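PDB 5HGC: serpin from Taeniopygia guttata, which binds the steroid cortisol on a serpin scaffold and, like many members of this family, may inhibit serine-type endopeptidases. Local coordinates for residues E249-D253 against K254-Q258; L65-L69 against T70-E74; M341-S344 against F345-T348; K159-D162 against P163-M167. One frame throughout, in Å; residues are numbered along the deposited sequence.

Contact 1: E249-D253 against K254-Q258; sequences EQTLD and KETIQ. With HCY ((11alpha,14beta)-11,17,21-trihydroxypregn-4-ene-3,20-dione), chain B.
Asp253 OD1 takes two bonds from Thr256, three residues further on. Thr256 N reaches Asp253 OD1 at 3.0 Å, nearly straight at 171°, and Thr256 OG1 reaches the same oxygen at 2.8 Å. The donors come from opposite faces of the carboxylate plane, N on the syn side and OG1 nearly in line with the C-O bond. Asp253 is thus the N-cap of helix 254-263; its CG, set between backbone N and carbonyl carbon (chi1 67°), brings the carboxylate over the first turn. Asp253 O receives Ile257 N at 3.3 Å. With an alanine in place of Asp253, Thr256 N and OG1 would probably lose their common acceptor, and the first turn of the helix its cap. Asp253 OD2 lies 2.8 Å from Glu255 OE1, a like-charged pair whose crowding may be eased by a proton. Glu255 OE2 accepts from Lys254 NZ, which also makes a salt bridge to Asp17. Beyond the cap, Ile257 CG2 rests 3.7 Å from C19 of the steroid, and the Gln258 amide meets its ring carbons C1 and C2. Leu252 CD1 touches Ile257 CD1, and both side chains pack on strand 355-361, Leu252 also meeting Phe20 of helix 12-29.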
loop_
_atom_site.group_PDB
_atom_site.type_symbol
_atom_site.label_atom_id
_atom_site.label_comp_id
_atom_site.label_asym_id
_atom_site.label_seq_id
_atom_site.Cartn_x
_atom_site.Cartn_y
_atom_site.Cartn_z
ATOM N N GLU A 249 3.007 16.559 1.955
ATOM C CA GLU A 249 3.764 15.638 1.065
ATOM C C GLU A 249 5.268 15.611 1.322
ATOM O O GLU A 249 5.828 14.531 1.472
ATOM C CB GLU A 249 3.580 15.976 -0.414
ATOM C CG GLU A 249 2.192 15.726 -0.928
ATOM C CD GLU A 249 1.978 16.277 -2.332
ATOM O OE1 GLU A 249 2.858 16.977 -2.897
ATOM O OE2 GLU A 249 0.902 15.988 -2.886
ATOM N N GLN A 250 5.909 16.784 1.372
ATOM C CA GLN A 250 7.376 16.871 1.456
ATOM C C GLN A 250 7.941 16.539 2.837
ATOM O O GLN A 250 9.126 16.309 2.988
ATOM C CB GLN A 250 7.884 18.254 1.021
ATOM C CG GLN A 250 7.857 18.559 -0.481
ATOM C CD GLN A 250 7.704 20.080 -0.799
ATOM O OE1 GLN A 250 7.864 20.977 0.071
ATOM N NE2 GLN A 250 7.356 20.367 -2.042
ATOM N N THR A 251 7.102 16.522 3.849
ATOM C CA THR A 251 7.542 16.328 5.231
ATOM C C THR A 251 7.197 14.930 5.693
ATOM O O THR A 251 7.867 14.393 6.566
ATOM C CB THR A 251 6.704 17.260 6.130
ATOM O OG1 THR A 251 6.647 18.538 5.515
ATOM C CG2 THR A 251 7.179 17.334 7.632
ATOM N N LEU A 252 6.104 14.375 5.162
ATOM C CA LEU A 252 5.449 13.252 5.818
ATOM C C LEU A 252 6.455 12.089 5.964
ATOM O O LEU A 252 7.087 11.651 4.999
ATOM C CB LEU A 252 4.167 12.861 5.071
ATOM C CG LEU A 252 3.420 11.661 5.671
ATOM C CD1 LEU A 252 2.772 11.958 7.023
ATOM C CD2 LEU A 252 2.396 11.134 4.667
ATOM N N ASP A 253 6.648 11.643 7.183
ATOM C CA ASP A 253 7.593 10.576 7.427
ATOM C C ASP A 253 7.063 9.856 8.666
ATOM O O ASP A 253 6.032 10.270 9.221
ATOM C CB ASP A 253 9.013 11.135 7.617
ATOM C CG ASP A 253 9.170 11.988 8.917
ATOM O OD1 ASP A 253 8.139 12.385 9.515
ATOM O OD2 ASP A 253 10.324 12.273 9.348
ATOM N N LYS A 254 7.750 8.824 9.132
ATOM C CA LYS A 254 7.219 8.019 10.203
ATOM C C LYS A 254 7.220 8.695 11.566
ATOM O O LYS A 254 6.519 8.262 12.487
ATOM C CB LYS A 254 7.951 6.692 10.278
ATOM C CG LYS A 254 9.406 6.787 10.651
ATOM C CD LYS A 254 9.773 5.536 11.444
ATOM C CE LYS A 254 11.210 5.118 11.171
ATOM N NZ LYS A 254 12.210 6.234 11.113
ATOM N N GLU A 255 8.021 9.745 11.696
ATOM C CA GLU A 255 8.093 10.520 12.912
ATOM C C GLU A 255 6.811 11.367 13.012
ATOM O O GLU A 255 6.196 11.402 14.091
ATOM C CB GLU A 255 9.360 11.379 12.927
ATOM C CG GLU A 255 10.684 10.650 13.206
ATOM C CD GLU A 255 11.240 9.753 12.071
ATOM O OE1 GLU A 255 11.106 9.990 10.824
ATOM O OE2 GLU A 255 11.860 8.758 12.470
ATOM N N THR A 256 6.396 11.996 11.906
ATOM C CA THR A 256 5.093 12.647 11.826
ATOM C C THR A 256 3.951 11.702 12.256
ATOM O O THR A 256 3.054 12.102 13.033
ATOM C CB THR A 256 4.803 13.103 10.402
ATOM O OG1 THR A 256 5.867 13.922 9.930
ATOM C CG2 THR A 256 3.535 13.919 10.343
ATOM N N ILE A 257 3.993 10.444 11.770
ATOM C CA ILE A 257 2.965 9.456 12.119
ATOM C C ILE A 257 2.968 9.199 13.630
ATOM O O ILE A 257 1.897 9.209 14.235
ATOM C CB ILE A 257 3.046 8.129 11.310
ATOM C CG1 ILE A 257 2.976 8.364 9.774
ATOM C CG2 ILE A 257 1.935 7.197 11.743
ATOM C CD1 ILE A 257 1.729 9.106 9.299
ATOM N N GLN A 258 4.153 9.000 14.212
ATOM C CA GLN A 258 4.283 8.706 15.628
ATOM C C GLN A 258 3.821 9.876 16.503
ATOM O O GLN A 258 3.190 9.651 17.543
ATOM C CB GLN A 258 5.715 8.335 16.015
ATOM C CG GLN A 258 5.814 7.954 17.490
ATOM C CD GLN A 258 6.747 6.798 17.729
ATOM O OE1 GLN A 258 7.930 6.801 17.277
ATOM N NE2 GLN A 258 6.232 5.772 18.431
HETATM C C1 HCY B . 6.037 4.280 15.051
HETATM C C2 HCY B . 7.518 4.478 14.739
HETATM C C3 HCY B . 7.994 3.551 13.644
HETATM C C4 HCY B . 7.024 2.833 12.784
HETATM C C5 HCY B . 5.751 3.243 12.736
HETATM C C6 HCY B . 4.895 2.845 11.554
HETATM C C7 HCY B . 3.528 2.314 12.043
HETATM C C8 HCY B . 2.855 3.115 13.163
HETATM C C9 HCY B . 3.859 3.370 14.308
HETATM C C10 HCY B . 5.133 4.104 13.833
HETATM C C12 HCY B . 1.881 3.254 16.056
HETATM C C11 HCY B . 3.214 3.909 15.633
HETATM C C13 HCY B . 0.913 3.077 14.847
HETATM C C14 HCY B . 1.672 2.361 13.727
HETATM C C15 HCY B . 0.597 1.799 12.828
HETATM C C16 HCY B . -0.561 1.442 13.751
HETATM C C17 HCY B . -0.247 2.086 15.125
HETATM C C18 HCY B . 0.291 4.416 14.353
HETATM C C19 HCY B . 4.891 5.485 13.185
HETATM C C20 HCY B . -1.474 2.674 15.797
HETATM C C21 HCY B . -1.611 2.648 17.305
HETATM O O1 HCY B . 9.187 3.456 13.435
HETATM O O2 HCY B . 2.978 5.293 15.355
HETATM O O3 HCY B . 0.166 1.055 16.050
HETATM O O4 HCY B . -2.368 3.179 15.136
HETATM O O5 HCY B . -2.205 3.910 17.605
#

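Contact 2: L65-L69 against T70-E74; sequences LAFNL and TEIQE
Asn68 OD1 is gripped twice by Thr70, by the hydroxyl OG1 at 2.7 Å and by the backbone N at 3.1 Å. The bond to N closes an Asx turn, and Asn68 O adds a beta turn by accepting Glu71 N at 2.8 Å. Both Thr70 donors approach OD1 from the same face of the amide, tilted out of its plane: 31° for OG1 and 37° for N. Asn68 CG lies opposite the backbone N (chi1 174°), a setting that swings the amide forward over the turn. A second, weak bond runs from Ile72 N to Asn68 O, so each of the two oxygens serves two donors. On the amide's other end, ND2 lies alongside Glu71 CG, and the Glu71 carboxylate is nearly parallel to the amide.

These turns lead from helix 55-64 to helix 74-89. The first helix ends in a Schellman motif with Ala66 as its C-prime residue, while Gln73 is the N-cap of the second, whose Glu74 touches the bound amino sugar. Beneath the polar turn, Phe67 and Ile72 both pack on Ile77 and Leu11. Ile72 CG2 comes obliquely to the Phe67 ring and stands 4.1 Å from Phe67 CB.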
loop_
_atom_site.group_PDB
_atom_site.type_symbol
_atom_site.label_atom_id
_atom_site.label_comp_id
_atom_site.label_asym_id
_atom_site.label_seq_id
_atom_site.Cartn_x
_atom_site.Cartn_y
_atom_site.Cartn_z
ATOM N N LEU A 65 15.157 -0.740 0.128
ATOM C CA LEU A 65 14.041 -1.020 1.002
ATOM C C LEU A 65 14.192 -0.431 2.430
ATOM O O LEU A 65 13.338 -0.728 3.286
ATOM C CB LEU A 65 13.783 -2.542 1.034
ATOM C CG LEU A 65 13.173 -3.149 -0.261
ATOM C CD1 LEU A 65 13.048 -4.669 -0.066
ATOM C CD2 LEU A 65 11.884 -2.484 -0.763
ATOM N N ALA A 66 15.264 0.370 2.662
ATOM C CA ALA A 66 15.629 1.045 3.938
ATOM C C ALA A 66 16.080 0.110 5.066
ATOM O O ALA A 66 15.840 0.385 6.248
ATOM C CB ALA A 66 14.520 1.968 4.422
ATOM N N PHE A 67 16.668 -1.025 4.713
ATOM C CA PHE A 67 17.371 -1.846 5.694
ATOM C C PHE A 67 18.882 -1.536 5.689
ATOM O O PHE A 67 19.498 -1.337 4.609
ATOM C CB PHE A 67 17.168 -3.327 5.399
ATOM C CG PHE A 67 15.764 -3.768 5.539
ATOM C CD1 PHE A 67 15.233 -4.032 6.804
ATOM C CD2 PHE A 67 14.933 -3.913 4.393
ATOM C CE1 PHE A 67 13.917 -4.448 6.921
ATOM C CE2 PHE A 67 13.602 -4.299 4.538
ATOM C CZ PHE A 67 13.104 -4.555 5.811
ATOM N N ASN A 68 19.481 -1.524 6.878
ATOM C CA ASN A 68 20.914 -1.311 6.988
ATOM C C ASN A 68 21.551 -2.641 7.366
ATOM O O ASN A 68 21.435 -3.149 8.503
ATOM C CB ASN A 68 21.210 -0.190 7.991
ATOM C CG ASN A 68 22.699 0.005 8.270
ATOM O OD1 ASN A 68 23.574 -0.747 7.791
ATOM N ND2 ASN A 68 22.992 1.025 9.078
ATOM N N LEU A 69 22.230 -3.211 6.382
ATOM C CA LEU A 69 22.718 -4.580 6.497
ATOM C C LEU A 69 23.753 -4.793 7.589
ATOM O O LEU A 69 23.883 -5.908 8.104
ATOM C CB LEU A 69 23.204 -5.075 5.140
ATOM C CG LEU A 69 22.134 -5.530 4.136
ATOM C CD1 LEU A 69 20.922 -6.179 4.813
ATOM C CD2 LEU A 69 21.702 -4.361 3.285
ATOM N N THR A 70 24.440 -3.713 7.977
ATOM C CA THR A 70 25.384 -3.749 9.109
ATOM C C THR A 70 24.651 -3.859 10.459
ATOM O O THR A 70 25.280 -4.170 11.459
ATOM C CB THR A 70 26.422 -2.586 9.097
ATOM O OG1 THR A 70 25.763 -1.329 9.308
ATOM C CG2 THR A 70 27.221 -2.537 7.762
ATOM N N GLU A 71 23.334 -3.641 10.487
ATOM C CA GLU A 71 22.558 -3.748 11.741
ATOM C C GLU A 71 21.417 -4.787 11.749
ATOM O O GLU A 71 20.821 -5.015 12.781
ATOM C CB GLU A 71 22.013 -2.376 12.161
ATOM C CG GLU A 71 23.060 -1.270 12.211
ATOM C CD GLU A 71 22.620 -0.029 12.975
ATOM O OE1 GLU A 71 21.392 0.262 13.058
ATOM O OE2 GLU A 71 23.528 0.668 13.492
ATOM N N ILE A 72 21.090 -5.393 10.608
ATOM C CA ILE A 72 20.071 -6.467 10.541
ATOM C C ILE A 72 20.568 -7.590 9.602
ATOM O O ILE A 72 21.112 -7.306 8.533
ATOM C CB ILE A 72 18.660 -5.913 10.114
ATOM C CG1 ILE A 72 17.585 -7.016 10.184
ATOM C CG2 ILE A 72 18.699 -5.261 8.730
ATOM C CD1 ILE A 72 16.129 -6.575 10.197
ATOM N N GLN A 73 20.380 -8.851 9.987
ATOM C CA GLN A 73 20.696 -9.978 9.076
ATOM C C GLN A 73 19.693 -10.126 7.925
ATOM O O GLN A 73 18.481 -9.916 8.111
ATOM C CB GLN A 73 20.674 -11.293 9.835
ATOM C CG GLN A 73 21.956 -11.683 10.548
ATOM C CD GLN A 73 21.668 -12.563 11.763
ATOM O OE1 GLN A 73 22.177 -12.294 12.853
ATOM N NE2 GLN A 73 20.814 -13.596 11.592
ATOM N N GLU A 74 20.181 -10.555 6.762
ATOM C CA GLU A 74 19.284 -10.950 5.683
ATOM C C GLU A 74 18.265 -12.049 6.119
ATOM O O GLU A 74 17.085 -11.988 5.750
ATOM C CB GLU A 74 20.073 -11.314 4.431
ATOM C CG GLU A 74 19.206 -11.415 3.188
ATOM C CD GLU A 74 19.772 -12.335 2.113
ATOM O OE1 GLU A 74 21.026 -12.441 2.041
ATOM O OE2 GLU A 74 18.961 -12.934 1.339
#

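Contact 3: M341-S344 against F345-T348; sequences MPIS and FPPT. Unlike the reference sequence in segment 341-344: Ile343 (reference Val).
The ring of Phe345 folds back over the peptide that precedes it, one face lying on the carbonyl of Ser344 with Phe345 CG 3.6 Å from Ser344 O. Its CG stands opposite its own carbonyl carbon and beside its backbone N (chi1 -67°), which turns the ring toward Ser344; Phe345 CD2 then comes 3.8 Å from Ser344 CB.

Pro346 fits into the bend on the other side of the chain. Pro346 CD is 3.4 Å from Ser344 O and 3.5 Å from Ile343 O, two carbonyl oxygens that meet ring carbons here. In one of its two conformers Ile343 CD1 lies over Pro346, 3.5 Å from Pro346 CA and 3.9 Å from Pro346 CB, with Pro347 CD a little further off. This apolar touch should be read as one of the alternatives.

The segment belongs to the loop between strand 316-325 and strand 348-350, which in serpins carries the reactive centre; part of it, residues 331-335, is not modelled, probably because it is mobile. Pro346 also rests on Phe268 of strand 265-283, and the backbone of Pro347 pairs with Asn270, where the chain joins the body of the protein. Several residues of the bend touch crystal neighbours, so its exact shape may owe something to the lattice.

No hydrogen bond crosses the bend. The N of Pro346, three residues on from Ile343, has no hydrogen to offer Ile343 O in a turn bond. Within the bend, what remains is probably the stiffness of the prolines and van der Waals contact, shape rather than polar bonds of its own, which suits an exposed loop.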
loop_
_atom_site.group_PDB
_atom_site.type_symbol
_atom_site.label_atom_id
_atom_site.label_comp_id
_atom_site.label_asym_id
_atom_site.label_seq_id
_atom_site.Cartn_x
_atom_site.Cartn_y
_atom_site.Cartn_z
ATOM N N MET A 341 -21.977 12.460 27.512
ATOM C CA MET A 341 -22.852 13.657 27.444
ATOM C C MET A 341 -22.074 14.812 26.785
ATOM O O MET A 341 -21.296 15.504 27.445
ATOM C CB MET A 341 -23.409 14.008 28.822
ATOM C CG MET A 341 -24.335 12.903 29.338
ATOM S SD MET A 341 -24.885 13.185 31.045
ATOM C CE MET A 341 -23.733 12.204 32.008
ATOM N N PRO A 342 -22.254 15.003 25.466
ATOM C CA PRO A 342 -21.386 15.909 24.686
ATOM C C PRO A 342 -21.768 17.381 24.875
ATOM O O PRO A 342 -22.874 17.674 25.365
ATOM C CB PRO A 342 -21.691 15.495 23.239
ATOM C CG PRO A 342 -23.137 15.073 23.275
ATOM C CD PRO A 342 -23.378 14.488 24.656
ATOM N N ILE A 343 -20.848 18.284 24.511
ATOM C CA ILE A 343 -21.082 19.734 24.524
ATOM C C ILE A 343 -22.152 20.103 23.488
ATOM O O ILE A 343 -22.326 19.414 22.460
ATOM C CB ILE A 343 -19.769 20.584 24.335
ATOM C CG1 ILE A 343 -19.341 20.719 22.864
ATOM C CG2 ILE A 343 -18.585 20.050 25.132
ATOM C CD1 ILE A 343 -18.902 19.439 22.183
ATOM N N SER A 344 -22.867 21.186 23.767
ATOM C CA SER A 344 -24.024 21.635 22.977
ATOM C C SER A 344 -23.760 21.837 21.464
ATOM O O SER A 344 -24.628 21.556 20.655
ATOM C CB SER A 344 -24.525 22.919 23.589
ATOM O OG SER A 344 -24.992 22.656 24.893
ATOM N N PHE A 345 -22.568 22.309 21.094
ATOM C CA PHE A 345 -22.249 22.567 19.675
ATOM C C PHE A 345 -20.976 21.829 19.280
ATOM O O PHE A 345 -19.892 22.430 19.180
ATOM C CB PHE A 345 -22.183 24.093 19.411
ATOM C CG PHE A 345 -23.522 24.762 19.546
ATOM C CD1 PHE A 345 -24.464 24.663 18.513
ATOM C CD2 PHE A 345 -23.867 25.425 20.746
ATOM C CE1 PHE A 345 -25.715 25.246 18.642
ATOM C CE2 PHE A 345 -25.121 26.020 20.868
ATOM C CZ PHE A 345 -26.054 25.934 19.821
ATOM N N PRO A 346 -21.086 20.502 19.130
ATOM C CA PRO A 346 -19.872 19.705 18.848
ATOM C C PRO A 346 -19.198 20.110 17.507
ATOM O O PRO A 346 -19.863 20.649 16.572
ATOM C CB PRO A 346 -20.393 18.247 18.774
ATOM C CG PRO A 346 -21.879 18.304 19.090
ATOM C CD PRO A 346 -22.352 19.722 19.001
ATOM N N PRO A 347 -17.884 19.869 17.395
ATOM C CA PRO A 347 -17.166 20.181 16.115
ATOM C C PRO A 347 -17.718 19.365 14.949
ATOM O O PRO A 347 -18.369 18.323 15.173
ATOM C CB PRO A 347 -15.716 19.782 16.392
ATOM C CG PRO A 347 -15.772 19.012 17.658
ATOM C CD PRO A 347 -16.977 19.428 18.456
ATOM N N THR A 348 -17.521 19.878 13.736
ATOM C CA THR A 348 -17.836 19.159 12.516
ATOM C C THR A 348 -16.544 19.093 11.714
ATOM O O THR A 348 -15.910 20.129 11.527
ATOM C CB THR A 348 -18.895 19.927 11.711
ATOM O OG1 THR A 348 -20.070 20.025 12.492
ATOM C CG2 THR A 348 -19.266 19.230 10.415
#

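Contact 4: K159-D162 against P163-M167; sequences KDMD and PQTVM
The flat carboxylate of Asp162 is met on the anti side of OD1 by Gln164 N, 25° out of its plane and 2.7 Å away, and the flat peptide carbonyl of the same residue receives Thr165. Here the hydroxyl OG1 of Thr165 lies in the carbonyl plane, on a lone pair of Asp162 O, while Thr165 N, 3.0 Å from Asp162 O, comes from above that plane. The hydroxyl bond measures 2.5 Å between Thr165 OG1 and Asp162 O; the exact length is doubtful, but the hydroxyl is placed to bond to this oxygen.

Together these bonds make a type I beta turn from Asp162 to Thr165 with an Asx turn built into its first half. Pro163 takes the second place of the beta turn, where its ring favours the required backbone angle. Asp162 CG points opposite the backbone N (chi1 -170°), and that puts OD1 in front of the Gln164 amide. In one of its two conformers, Met161 CE crosses beneath at 3.8 Å from Thr165 CG2, a touch the other conformer makes less certain.

The turn lies between helix 135-149, whose Glu139 accepts from Met161 N, and strand 167-176 of the large serpin beta-sheet. A valine in place of Thr165 would probably cost Asp162 O its in-plane donor, leaving the bent bond from Thr165 N to hold the turn with less help. One aspartate thus uses side chain and backbone oxygens together to satisfy the successive amides of Gln164 and Thr165, and should help to keep this partly buried turn well defined.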
loop_
_atom_site.group_PDB
_atom_site.type_symbol
_atom_site.label_atom_id
_atom_site.label_comp_id
_atom_site.label_asym_id
_atom_site.label_seq_id
_atom_site.Cartn_x
_atom_site.Cartn_y
_atom_site.Cartn_z
ATOM N N LYS A 159 -1.219 -3.973 -20.146
ATOM C CA LYS A 159 -1.742 -3.605 -21.492
ATOM C C LYS A 159 -0.503 -3.324 -22.328
ATOM O O LYS A 159 0.440 -2.693 -21.821
ATOM C CB LYS A 159 -2.628 -2.326 -21.477
ATOM N N ASP A 160 -0.492 -3.785 -23.586
ATOM C CA ASP A 160 0.669 -3.598 -24.513
ATOM C C ASP A 160 2.037 -3.970 -23.883
ATOM O O ASP A 160 2.815 -3.060 -23.497
ATOM C CB ASP A 160 0.742 -2.140 -25.052
ATOM C CG ASP A 160 -0.493 -1.725 -25.854
ATOM O OD1 ASP A 160 -1.008 -2.525 -26.681
ATOM O OD2 ASP A 160 -0.940 -0.569 -25.660
ATOM N N MET A 161 2.331 -5.269 -23.781
ATOM C CA MET A 161 3.562 -5.722 -23.123
ATOM C C MET A 161 4.675 -5.963 -24.124
ATOM O O MET A 161 4.473 -6.694 -25.102
ATOM C CB MET A 161 3.305 -6.984 -22.298
ATOM C CG MET A 161 2.854 -6.721 -20.864
ATOM S SD MET A 161 4.015 -5.774 -19.848
ATOM C CE MET A 161 5.296 -6.983 -19.571
ATOM N N ASP A 162 5.845 -5.365 -23.887
ATOM C CA ASP A 162 6.995 -5.556 -24.801
ATOM C C ASP A 162 7.285 -7.071 -25.096
ATOM O O ASP A 162 7.488 -7.856 -24.162
ATOM C CB ASP A 162 8.251 -4.847 -24.296
ATOM C CG ASP A 162 9.380 -4.839 -25.339
ATOM O OD1 ASP A 162 9.589 -5.840 -26.049
ATOM O OD2 ASP A 162 10.084 -3.820 -25.457
ATOM N N PRO A 163 7.284 -7.490 -26.390
ATOM C CA PRO A 163 7.553 -8.917 -26.700
ATOM C C PRO A 163 8.946 -9.412 -26.309
ATOM O O PRO A 163 9.184 -10.607 -26.251
ATOM C CB PRO A 163 7.341 -9.015 -28.222
ATOM C CG PRO A 163 7.342 -7.621 -28.718
ATOM C CD PRO A 163 6.861 -6.752 -27.594
ATOM N N GLN A 164 9.835 -8.495 -25.999
ATOM C CA GLN A 164 11.115 -8.837 -25.417
ATOM C C GLN A 164 11.224 -8.886 -23.850
ATOM O O GLN A 164 12.354 -8.805 -23.271
ATOM C CB GLN A 164 12.136 -7.868 -25.988
ATOM C CG GLN A 164 12.930 -8.484 -27.120
ATOM C CD GLN A 164 14.216 -7.740 -27.352
ATOM O OE1 GLN A 164 14.199 -6.506 -27.549
ATOM N NE2 GLN A 164 15.351 -8.475 -27.326
ATOM N N THR A 165 10.066 -8.981 -23.175
ATOM C CA THR A 165 10.014 -8.958 -21.712
ATOM C C THR A 165 10.728 -10.187 -21.227
ATOM O O THR A 165 10.490 -11.287 -21.679
ATOM C CB THR A 165 8.569 -8.945 -21.193
ATOM O OG1 THR A 165 7.918 -7.767 -21.665
ATOM C CG2 THR A 165 8.514 -8.928 -19.684
ATOM N N VAL A 166 11.642 -9.978 -20.316
ATOM C CA VAL A 166 12.318 -11.099 -19.711
ATOM C C VAL A 166 11.466 -11.568 -18.506
ATOM O O VAL A 166 11.045 -12.727 -18.450
ATOM C CB VAL A 166 13.765 -10.688 -19.382
ATOM C CG1 VAL A 166 14.462 -11.721 -18.539
ATOM C CG2 VAL A 166 14.561 -10.503 -20.675
ATOM N N MET A 167 11.181 -10.640 -17.576
ATOM C CA MET A 167 10.387 -10.919 -16.356
ATOM C C MET A 167 9.516 -9.726 -15.969
ATOM O O MET A 167 9.984 -8.578 -15.922
ATOM C CB MET A 167 11.313 -11.311 -15.199
ATOM C CG MET A 167 10.639 -11.328 -13.852
ATOM S SD MET A 167 11.633 -12.117 -12.584
ATOM C CE MET A 167 13.003 -10.991 -12.451
#

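Along the chain the order is contact 2, contact 4, contact 1, contact 3, all within the serpin fold and none touching another. Contacts 1 and 2 are nearest, with centres about 22 Å apart, and share helix 12-29 as a packing partner. Contact 1 borders the steroid, and contact 2 ends at the bound amino sugar. Contacts 3 and 4 are about 58 Å apart between centres, on opposite sides of the chain's centre: one lies in the exposed loop before strand 348-350, the other leads into strand 167-176. Local turns and a helix cap thus shape connections at widely spread points of the fold, two of them beside ligands.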